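Local coordinates for tyrosine specific protein phosphatase (Trypanosoma cruzi, PDB 4AZ1) that probably removes phosphate from phosphotyrosine residues of proteins, at residues Q22-L27 against T255-V260; A160-D165 against R171-L176. One frame throughout, in Å; residues are numbered along the deposited sequence.

The two contacts lie on opposite sides of the chain's centre, their own centres 35 Å apart and their nearest atoms about 22 Å apart, so neither touches the other. Contact 1 pairs helix 14-30 near the N-terminus with helix 255-266, 228 residues later, and closes a long loop of chain. Contact 2 is nested within that loop: it is local, joining the neighbouring strands 151-164 and 169-177 of a hairpin in the mixed sheet. They share no helix or strand. Together they illustrate two ways of building a phosphatase domain, one packing helices distant in sequence against each other, largely through an aromatic residue, the other pairing adjacent strands through backbone bonds.

Contact 1 (Q22-L27 against T255-V260); sequences QREFSL and TVYDVV
Y257 bridges the gap between two helices by reaching its ring to E24 and L27, residues one turn apart on the facing side of the other helix. At the far end of the ring, L27 CG lies 3.4 Å from Y257 OH, and the CD2 methyl of L27 comes within 3.9 Å of Y257 CZ, reaching the ring obliquely. The two side chains cross at about a right angle, with L27 CG and CD2 both close to the phenol oxygen. Nearer the root of the ring, the backbone carbonyl of E24 comes in at the ring edge and in its plane, with E24 O 3.7 Å from Y257 CE1. Beside it, E24 CB rests 4.1 Å from Y257 CD1. No hydrogen bond joins the two segments; the contact is van der Waals packing over a small area, 172 Å² counting both sides.

Torsions set up this meeting. Y257 carries CG opposite its backbone N (chi1 -171°), which sends the ring across toward helix 14-30. In E24 the chain leaves on the other course, with CG beside the backbone N (chi1 -78°), and extends its carboxylate past the tyrosine instead of over it. There E24 OE1 is hydrogen-bonded to the hydroxyls of Y277 and Y281 of helix 274-288, while OE2 forms a salt bridge with R20 one turn back; this set of partners probably steadies the glutamate whose CB and carbonyl the ring touches. Y277 also packs against Y257, and L28 touches both Y257 and V260.

What results is helix-helix packing at the protein surface, in which N-terminal helix 14-30 lies against helices 255-266 and 274-288 of the helical part of the phosphatase fold.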
loop_
_atom_site.group_PDB
_atom_site.type_symbol
_atom_site.label_atom_id
_atom_site.label_comp_id
_atom_site.label_asym_id
_atom_site.label_seq_id
_atom_site.Cartn_x
_atom_site.Cartn_y
_atom_site.Cartn_z
ATOM N N GLN A 22 26.652 1.694 29.362
ATOM C CA GLN A 22 27.142 2.703 28.423
ATOM C C GLN A 22 28.403 2.217 27.694
ATOM O O GLN A 22 28.504 2.333 26.470
ATOM C CB GLN A 22 27.393 4.042 29.127
ATOM C CG GLN A 22 27.923 5.141 28.192
ATOM C CD GLN A 22 26.928 5.537 27.081
ATOM O OE1 GLN A 22 25.997 6.314 27.313
ATOM N NE2 GLN A 22 27.137 5.007 25.870
ATOM N N ARG A 23 29.343 1.642 28.445
ATOM C CA ARG A 23 30.593 1.132 27.873
ATOM C C ARG A 23 30.347 0.040 26.819
ATOM O O ARG A 23 30.943 0.064 25.743
ATOM C CB ARG A 23 31.472 0.586 28.992
ATOM C CG ARG A 23 32.882 0.234 28.566
ATOM C CD ARG A 23 33.665 -0.333 29.749
ATOM N NE ARG A 23 33.112 -1.618 30.172
ATOM C CZ ARG A 23 32.628 -1.865 31.387
ATOM N NH1 ARG A 23 32.639 -0.913 32.325
ATOM N NH2 ARG A 23 32.143 -3.073 31.665
ATOM N N GLU A 24 29.467 -0.912 27.127
ATOM C CA GLU A 24 29.152 -1.981 26.184
ATOM C C GLU A 24 28.455 -1.452 24.937
ATOM O O GLU A 24 28.759 -1.878 23.822
ATOM C CB GLU A 24 28.257 -3.040 26.842
ATOM C CG GLU A 24 29.013 -4.002 27.760
ATOM C CD GLU A 24 28.067 -4.972 28.464
ATOM O OE1 GLU A 24 26.847 -4.995 28.137
ATOM O OE2 GLU A 24 28.550 -5.720 29.337
ATOM N N PHE A 25 27.506 -0.538 25.118
ATOM C CA PHE A 25 26.815 -0.003 23.957
ATOM C C PHE A 25 27.778 0.758 23.030
ATOM O O PHE A 25 27.692 0.628 21.806
ATOM C CB PHE A 25 25.635 0.875 24.363
ATOM C CG PHE A 25 24.836 1.368 23.200
ATOM C CD1 PHE A 25 23.940 0.524 22.549
ATOM C CD2 PHE A 25 24.994 2.670 22.732
ATOM C CE1 PHE A 25 23.200 0.974 21.458
ATOM C CE2 PHE A 25 24.247 3.129 21.642
ATOM C CZ PHE A 25 23.358 2.272 21.006
ATOM N N SER A 26 28.694 1.538 23.607
ATOM C CA SER A 26 29.682 2.244 22.805
ATOM C C SER A 26 30.579 1.270 22.048
ATOM O O SER A 26 30.909 1.491 20.885
ATOM C CB SER A 26 30.527 3.178 23.676
ATOM O OG SER A 26 29.727 4.234 24.181
ATOM N N LEU A 27 30.957 0.183 22.705
ATOM C CA LEU A 27 31.750 -0.852 22.057
ATOM C C LEU A 27 30.992 -1.481 20.882
ATOM O O LEU A 27 31.581 -1.766 19.835
ATOM C CB LEU A 27 32.176 -1.903 23.084
ATOM C CG LEU A 27 33.026 -3.082 22.625
ATOM C CD1 LEU A 27 34.384 -2.599 22.108
ATOM C CD2 LEU A 27 33.201 -4.065 23.780
ATOM N N THR A 255 25.869 -12.643 27.988
ATOM C CA THR A 255 24.670 -12.946 27.193
ATOM C C THR A 255 24.061 -11.745 26.461
ATOM O O THR A 255 23.742 -11.848 25.269
ATOM C CB THR A 255 23.563 -13.602 28.042
ATOM O OG1 THR A 255 24.043 -14.825 28.590
ATOM C CG2 THR A 255 22.330 -13.895 27.199
ATOM N N VAL A 256 23.897 -10.611 27.143
ATOM C CA VAL A 256 23.233 -9.474 26.487
ATOM C C VAL A 256 24.072 -8.912 25.349
ATOM O O VAL A 256 23.570 -8.683 24.241
ATOM C CB VAL A 256 22.882 -8.329 27.457
ATOM C CG1 VAL A 256 22.064 -7.264 26.721
ATOM C CG2 VAL A 256 22.069 -8.852 28.626
ATOM N N TYR A 257 25.349 -8.683 25.631
ATOM C CA TYR A 257 26.274 -8.258 24.602
ATOM C C TYR A 257 26.296 -9.278 23.447
ATOM O O TYR A 257 26.172 -8.898 22.280
ATOM C CB TYR A 257 27.681 -8.053 25.186
ATOM C CG TYR A 257 28.619 -7.411 24.198
ATOM C CD1 TYR A 257 28.627 -6.037 24.024
ATOM C CD2 TYR A 257 29.485 -8.178 23.420
ATOM C CE1 TYR A 257 29.471 -5.436 23.108
ATOM C CE2 TYR A 257 30.341 -7.581 22.502
ATOM C CZ TYR A 257 30.316 -6.209 22.350
ATOM O OH TYR A 257 31.145 -5.596 21.445
ATOM N N ASP A 258 26.430 -10.566 23.764
ATOM C CA ASP A 258 26.516 -11.594 22.721
ATOM C C ASP A 258 25.259 -11.660 21.837
ATOM O O ASP A 258 25.345 -11.751 20.607
ATOM C CB ASP A 258 26.797 -12.954 23.343
ATOM C CG ASP A 258 28.190 -13.036 23.948
ATOM O OD1 ASP A 258 29.095 -12.321 23.464
ATOM O OD2 ASP A 258 28.381 -13.817 24.905
ATOM N N VAL A 259 24.099 -11.615 22.480
ATOM C CA VAL A 259 22.823 -11.635 21.785
ATOM C C VAL A 259 22.676 -10.438 20.848
ATOM O O VAL A 259 22.296 -10.594 19.685
ATOM C CB VAL A 259 21.661 -11.635 22.791
ATOM C CG1 VAL A 259 20.388 -11.102 22.157
ATOM C CG2 VAL A 259 21.447 -13.045 23.326
ATOM N N VAL A 260 22.986 -9.246 21.344
ATOM C CA VAL A 260 22.865 -8.062 20.503
ATOM C C VAL A 260 23.896 -8.103 19.378
ATOM O O VAL A 260 23.595 -7.739 18.240
ATOM C CB VAL A 260 22.936 -6.763 21.331
ATOM C CG1 VAL A 260 22.940 -5.526 20.427
ATOM C CG2 VAL A 260 21.737 -6.708 22.262
#

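Contact 2 (A160-D165 against R171-L176); sequences AYEVED and RRYLIL
R171 and E162 form an antiparallel hydrogen-bonded pair, the backbone core of this contact. R171 N donates to E162 O at 2.7 Å, and E162 N returns the bond to R171 O at 2.8 Å; both are nearly straight and lie in the carbonyl planes. R171 O also receives the CA-H of Y161. The R171 side chain runs extended toward E164, whose bent chain (chi2 -69°) brings OE2 to the guanidinium edge, in a long salt bridge of 3.8 Å from E164 OE2 to R171 NH1.

R172 lies over one face of the Y161 ring. Its CG sits 3.7 Å from the ring centroid and only 5° off the normal, a CH-pi contact, while its guanidinium stands nearly upright to the ring, the planes 86° apart. Beyond the tyrosine, R172 NH1 reaches Q188 and Q190, and the guanidinium makes a cation-pi contact with W134.

Y173 turns to the same side as E162. Its ring edge receives A160 O, which lies 3.5 Å from Y173 CD2, and its OH comes close to the carboxylate, 3.2 Å from E162 OE1.

L174 sets CD2 3.7 Å from Y161 OH, at the edge of that ring. The hydroxyl itself is hydrogen-bonded to P135 O, fixing the far end of the tyrosine.

The strand then continues between its sheet neighbours: L174 pairs through its backbone with F186 of strand 184-191, I175 with S154 of strand 151-164, and L176 packs on L108 and Y109 of helix 101-110, while R171 NH2 is hydrogen-bonded to N212 OD1 of helix 203-215.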
loop_
_atom_site.group_PDB
_atom_site.type_symbol
_atom_site.label_atom_id
_atom_site.label_comp_id
_atom_site.label_asym_id
_atom_site.label_seq_id
_atom_site.Cartn_x
_atom_site.Cartn_y
_atom_site.Cartn_z
ATOM N N ALA A 160 -13.328 -9.858 18.638
ATOM C CA ALA A 160 -13.163 -8.398 18.619
ATOM C C ALA A 160 -11.774 -7.901 19.057
ATOM O O ALA A 160 -11.029 -8.614 19.747
ATOM C CB ALA A 160 -14.243 -7.738 19.461
ATOM N N TYR A 161 -11.440 -6.673 18.658
ATOM C CA TYR A 161 -10.190 -6.038 19.076
ATOM C C TYR A 161 -10.163 -5.965 20.597
ATOM O O TYR A 161 -11.187 -5.674 21.212
ATOM C CB TYR A 161 -10.115 -4.603 18.558
ATOM C CG TYR A 161 -9.756 -4.414 17.098
ATOM C CD1 TYR A 161 -9.582 -5.495 16.239
ATOM C CD2 TYR A 161 -9.599 -3.129 16.579
ATOM C CE1 TYR A 161 -9.254 -5.297 14.894
ATOM C CE2 TYR A 161 -9.276 -2.917 15.243
ATOM C CZ TYR A 161 -9.108 -4.004 14.404
ATOM O OH TYR A 161 -8.786 -3.791 13.078
ATOM N N GLU A 162 -9.006 -6.215 21.208
ATOM C CA GLU A 162 -8.890 -6.108 22.668
ATOM C C GLU A 162 -7.980 -4.945 23.052
ATOM O O GLU A 162 -6.894 -4.793 22.496
ATOM C CB GLU A 162 -8.363 -7.414 23.269
ATOM C CG GLU A 162 -9.238 -8.629 22.958
ATOM C CD GLU A 162 -8.612 -9.935 23.425
ATOM O OE1 GLU A 162 -7.517 -9.884 24.027
ATOM O OE2 GLU A 162 -9.213 -11.008 23.189
ATOM N N VAL A 163 -8.429 -4.114 23.988
ATOM C CA VAL A 163 -7.620 -2.987 24.428
ATOM C C VAL A 163 -7.290 -3.165 25.897
ATOM O O VAL A 163 -8.190 -3.308 26.726
ATOM C CB VAL A 163 -8.340 -1.646 24.239
ATOM C CG1 VAL A 163 -7.371 -0.498 24.504
ATOM C CG2 VAL A 163 -8.908 -1.540 22.826
ATOM N N GLU A 164 -5.997 -3.174 26.211
ATOM C CA GLU A 164 -5.545 -3.324 27.595
ATOM C C GLU A 164 -4.957 -1.981 28.032
ATOM O O GLU A 164 -3.825 -1.646 27.661
ATOM C CB GLU A 164 -4.479 -4.427 27.696
ATOM C CG GLU A 164 -4.824 -5.727 26.981
ATOM C CD GLU A 164 -5.969 -6.480 27.642
ATOM O OE1 GLU A 164 -6.223 -6.245 28.845
ATOM O OE2 GLU A 164 -6.612 -7.309 26.955
ATOM N N ASP A 165 -5.727 -1.222 28.810
ATOM C CA ASP A 165 -5.394 0.171 29.109
ATOM C C ASP A 165 -4.150 0.318 29.976
ATOM O O ASP A 165 -3.320 1.193 29.724
ATOM C CB ASP A 165 -6.586 0.882 29.768
ATOM N N ARG A 171 -4.812 -5.605 20.942
ATOM C CA ARG A 171 -4.728 -6.843 20.168
ATOM C C ARG A 171 -5.797 -6.846 19.095
ATOM O O ARG A 171 -6.986 -6.692 19.394
ATOM C CB ARG A 171 -4.878 -8.068 21.075
ATOM C CG ARG A 171 -3.795 -8.138 22.125
ATOM C CD ARG A 171 -3.699 -9.487 22.846
ATOM N NE ARG A 171 -2.435 -9.508 23.587
ATOM C CZ ARG A 171 -2.306 -9.169 24.870
ATOM N NH1 ARG A 171 -3.375 -8.821 25.588
ATOM N NH2 ARG A 171 -1.107 -9.195 25.437
ATOM N N ARG A 172 -5.364 -7.019 17.850
ATOM C CA ARG A 172 -6.266 -7.018 16.706
ATOM C C ARG A 172 -6.208 -8.388 16.049
ATOM O O ARG A 172 -5.130 -8.870 15.688
ATOM C CB ARG A 172 -5.859 -5.920 15.710
ATOM C CG ARG A 172 -5.826 -4.510 16.321
ATOM C CD ARG A 172 -5.502 -3.433 15.290
ATOM N NE ARG A 172 -5.638 -2.098 15.868
ATOM C CZ ARG A 172 -4.634 -1.376 16.373
ATOM N NH1 ARG A 172 -3.393 -1.844 16.373
ATOM N NH2 ARG A 172 -4.880 -0.176 16.880
ATOM N N TYR A 173 -7.360 -9.032 15.934
ATOM C CA TYR A 173 -7.435 -10.344 15.305
ATOM C C TYR A 173 -7.961 -10.112 13.896
ATOM O O TYR A 173 -9.065 -9.590 13.695
ATOM C CB TYR A 173 -8.321 -11.308 16.137
ATOM C CG TYR A 173 -7.834 -11.381 17.571
ATOM C CD1 TYR A 173 -6.757 -12.198 17.922
ATOM C CD2 TYR A 173 -8.408 -10.594 18.562
ATOM C CE1 TYR A 173 -6.279 -12.239 19.228
ATOM C CE2 TYR A 173 -7.949 -10.636 19.865
ATOM C CZ TYR A 173 -6.880 -11.458 20.191
ATOM O OH TYR A 173 -6.417 -11.500 21.485
ATOM N N LEU A 174 -7.148 -10.494 12.923
ATOM C CA LEU A 174 -7.335 -10.049 11.557
ATOM C C LEU A 174 -7.431 -11.224 10.587
ATOM O O LEU A 174 -6.961 -12.336 10.871
ATOM C CB LEU A 174 -6.177 -9.108 11.173
ATOM C CG LEU A 174 -6.117 -7.811 11.995
ATOM C CD1 LEU A 174 -4.774 -7.097 11.847
ATOM C CD2 LEU A 174 -7.269 -6.870 11.599
ATOM N N ILE A 175 -8.065 -10.980 9.450
ATOM C CA ILE A 175 -8.141 -11.981 8.397
ATOM C C ILE A 175 -7.653 -11.377 7.084
ATOM O O ILE A 175 -8.209 -10.379 6.603
ATOM C CB ILE A 175 -9.584 -12.538 8.247
ATOM C CG1 ILE A 175 -10.055 -13.162 9.569
ATOM C CG2 ILE A 175 -9.640 -13.571 7.149
ATOM C CD1 ILE A 175 -11.499 -13.703 9.531
ATOM N N LEU A 176 -6.598 -11.959 6.520
ATOM C CA LEU A 176 -6.107 -11.547 5.207
ATOM C C LEU A 176 -6.685 -12.460 4.149
ATOM O O LEU A 176 -6.699 -13.690 4.328
ATOM C CB LEU A 176 -4.582 -11.620 5.155
ATOM C CG LEU A 176 -3.847 -10.355 5.579
ATOM C CD1 LEU A 176 -2.352 -10.625 5.758
ATOM C CD2 LEU A 176 -4.078 -9.291 4.531
#